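Local coordinates for intracellular serine protease (Bacillus licheniformis, PDB 4ZOQ), which is probably a subtilisin-family serine endopeptidase that processes a lanthipeptide, the present chain being its N-terminal prodomain, at residues A[51-56]-A[64-69]. Residues are numbered along the deposited sequence; the frame is centred on the assembly and turned at random.
Sequences FHIHAD and AKVTGE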
# COMPACT_ATOMS: atom_id res chain seq x y z
N PHE A 51 -20.95 29.17 -10.84
CA PHE A 51 -21.47 29.22 -9.48
C PHE A 51 -20.35 29.42 -8.50
O PHE A 51 -20.48 28.98 -7.40
CB PHE A 51 -22.23 27.94 -9.11
CG PHE A 51 -23.55 27.76 -9.82
CD1 PHE A 51 -23.61 27.20 -11.10
CD2 PHE A 51 -24.73 28.09 -9.18
CE1 PHE A 51 -24.86 27.03 -11.74
CE2 PHE A 51 -25.96 27.93 -9.81
CZ PHE A 51 -26.02 27.40 -11.08
N HIS A 52 -19.22 29.95 -8.95
CA HIS A 52 -18.07 30.24 -8.09
C HIS A 52 -17.76 29.15 -7.05
O HIS A 52 -17.53 29.43 -5.87
CB HIS A 52 -18.28 31.60 -7.41
CG HIS A 52 -17.03 32.17 -6.77
ND1 HIS A 52 -15.84 32.36 -7.44
CD2 HIS A 52 -16.80 32.56 -5.49
CE1 HIS A 52 -14.94 32.86 -6.62
NE2 HIS A 52 -15.49 32.98 -5.42
N ILE A 53 -17.77 27.91 -7.51
CA ILE A 53 -17.42 26.82 -6.63
C ILE A 53 -16.22 26.13 -7.26
O ILE A 53 -16.12 26.02 -8.50
CB ILE A 53 -18.59 25.80 -6.38
CG1 ILE A 53 -19.05 25.12 -7.66
CG2 ILE A 53 -19.78 26.42 -5.65
CD1 ILE A 53 -18.48 23.72 -7.80
N HIS A 54 -15.27 25.72 -6.44
CA HIS A 54 -14.16 25.01 -7.04
C HIS A 54 -14.28 23.50 -7.01
O HIS A 54 -14.42 22.85 -5.97
CB HIS A 54 -12.82 25.52 -6.53
CG HIS A 54 -11.72 24.54 -6.64
ND1 HIS A 54 -10.67 24.73 -7.52
CD2 HIS A 54 -11.30 23.58 -5.78
CE1 HIS A 54 -9.78 23.77 -7.34
NE2 HIS A 54 -10.13 23.08 -6.27
N ALA A 55 -14.25 22.98 -8.24
CA ALA A 55 -14.35 21.58 -8.57
C ALA A 55 -13.01 21.03 -9.02
O ALA A 55 -12.44 21.45 -10.05
CB ALA A 55 -15.39 21.38 -9.66
N ASP A 56 -12.52 20.07 -8.25
CA ASP A 56 -11.24 19.44 -8.52
C ASP A 56 -11.54 18.06 -9.05
O ASP A 56 -12.04 17.22 -8.33
CB ASP A 56 -10.40 19.36 -7.26
CG ASP A 56 -8.99 18.85 -7.51
OD1 ASP A 56 -8.72 18.37 -8.64
OD2 ASP A 56 -8.17 18.89 -6.56
N ALA A 64 -14.89 14.09 -8.75
CA ALA A 64 -14.50 15.45 -8.42
C ALA A 64 -14.82 15.84 -6.99
O ALA A 64 -15.82 15.41 -6.43
CB ALA A 64 -15.18 16.42 -9.39
N LYS A 65 -13.98 16.68 -6.42
CA LYS A 65 -14.31 17.24 -5.12
C LYS A 65 -14.72 18.69 -5.36
O LYS A 65 -14.01 19.48 -5.99
CB LYS A 65 -13.13 17.15 -4.14
CG LYS A 65 -13.22 18.11 -2.95
CD LYS A 65 -12.01 18.01 -2.01
CE LYS A 65 -10.71 18.28 -2.72
NZ LYS A 65 -10.61 19.66 -3.28
N VAL A 66 -15.91 19.04 -4.90
CA VAL A 66 -16.43 20.38 -5.13
C VAL A 66 -16.48 21.09 -3.79
O VAL A 66 -17.01 20.58 -2.80
CB VAL A 66 -17.82 20.37 -5.82
CG1 VAL A 66 -17.71 19.79 -7.22
CG2 VAL A 66 -18.81 19.58 -5.01
N THR A 67 -15.88 22.27 -3.76
CA THR A 67 -15.83 23.08 -2.55
C THR A 67 -16.24 24.48 -2.94
O THR A 67 -16.01 24.91 -4.07
CB THR A 67 -14.42 23.10 -1.90
OG1 THR A 67 -13.49 23.72 -2.80
CG2 THR A 67 -13.95 21.68 -1.60
N GLY A 68 -16.88 25.17 -2.02
CA GLY A 68 -17.33 26.53 -2.27
C GLY A 68 -18.23 26.97 -1.14
O GLY A 68 -18.04 26.54 0.00
N GLU A 69 -19.24 27.78 -1.44
CA GLU A 69 -20.17 28.10 -0.37
C GLU A 69 -21.44 27.26 -0.48
O GLU A 69 -22.03 27.08 -1.54
CB GLU A 69 -20.50 29.59 -0.40
CG GLU A 69 -19.46 30.46 0.32
CD GLU A 69 -19.43 30.32 1.84
OE1 GLU A 69 -19.60 29.19 2.37
OE2 GLU A 69 -19.20 31.35 2.52
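His-54 to Asp-56 pairs antiparallel with Lys-65 to Thr-67 at the open end, away from the turn, of the beta hairpin made by strands 54-58 and 63-67 of the prodomain's four-stranded sheet. Strand 54-58 is outermost within this chain, while 63-67 continues the sheet through backbone bonds to Gln-31 and Leu-33.

Four main-chain hydrogen bonds set the register. His-54 and Thr-67 exchange one pair: Thr-67 N reaches His-54 O at 2.7 Å, and His-54 N gives a more bent bond (132° at the hydrogen) to Thr-67 O. Asp-56 and Lys-65 exchange the other, and Asp-56 N to Lys-65 O is the straightest of the four, at 172°. Between them, Ala-55 and Val-66 form a non-hydrogen-bonded pair.

The apolar face turns to the helices. Val-66 CG1 meets Ala-55 CB at 3.7 Å, and Ile-53 lies alongside Val-66, its CD1 3.9 Å from Val-66 CB. Ala-48 of helix 41-49 and Phe-76 of helix 70-80 cover this patch.

The polar face carries His-54, Asp-56, Lys-65 and Thr-67. The Lys-65 chain runs out extended and then bends at chi3 and chi4, bringing NZ to 4.2 Å from Asp-56 OD2, too far for a salt bridge. That carboxylate oxygen is instead paired with Lys-121 of the neighbouring protease chain, whose Tyr-117 also hydrogen-bonds Asp-56 O, so Asp-56 and Lys-65, midway along the hairpin, face the protease chain. Farther along, Thr-67 OG1 sits at the edge of the His-54 ring, 3.7 Å from His-54 CD2, and adds a weak bond to His-54 O.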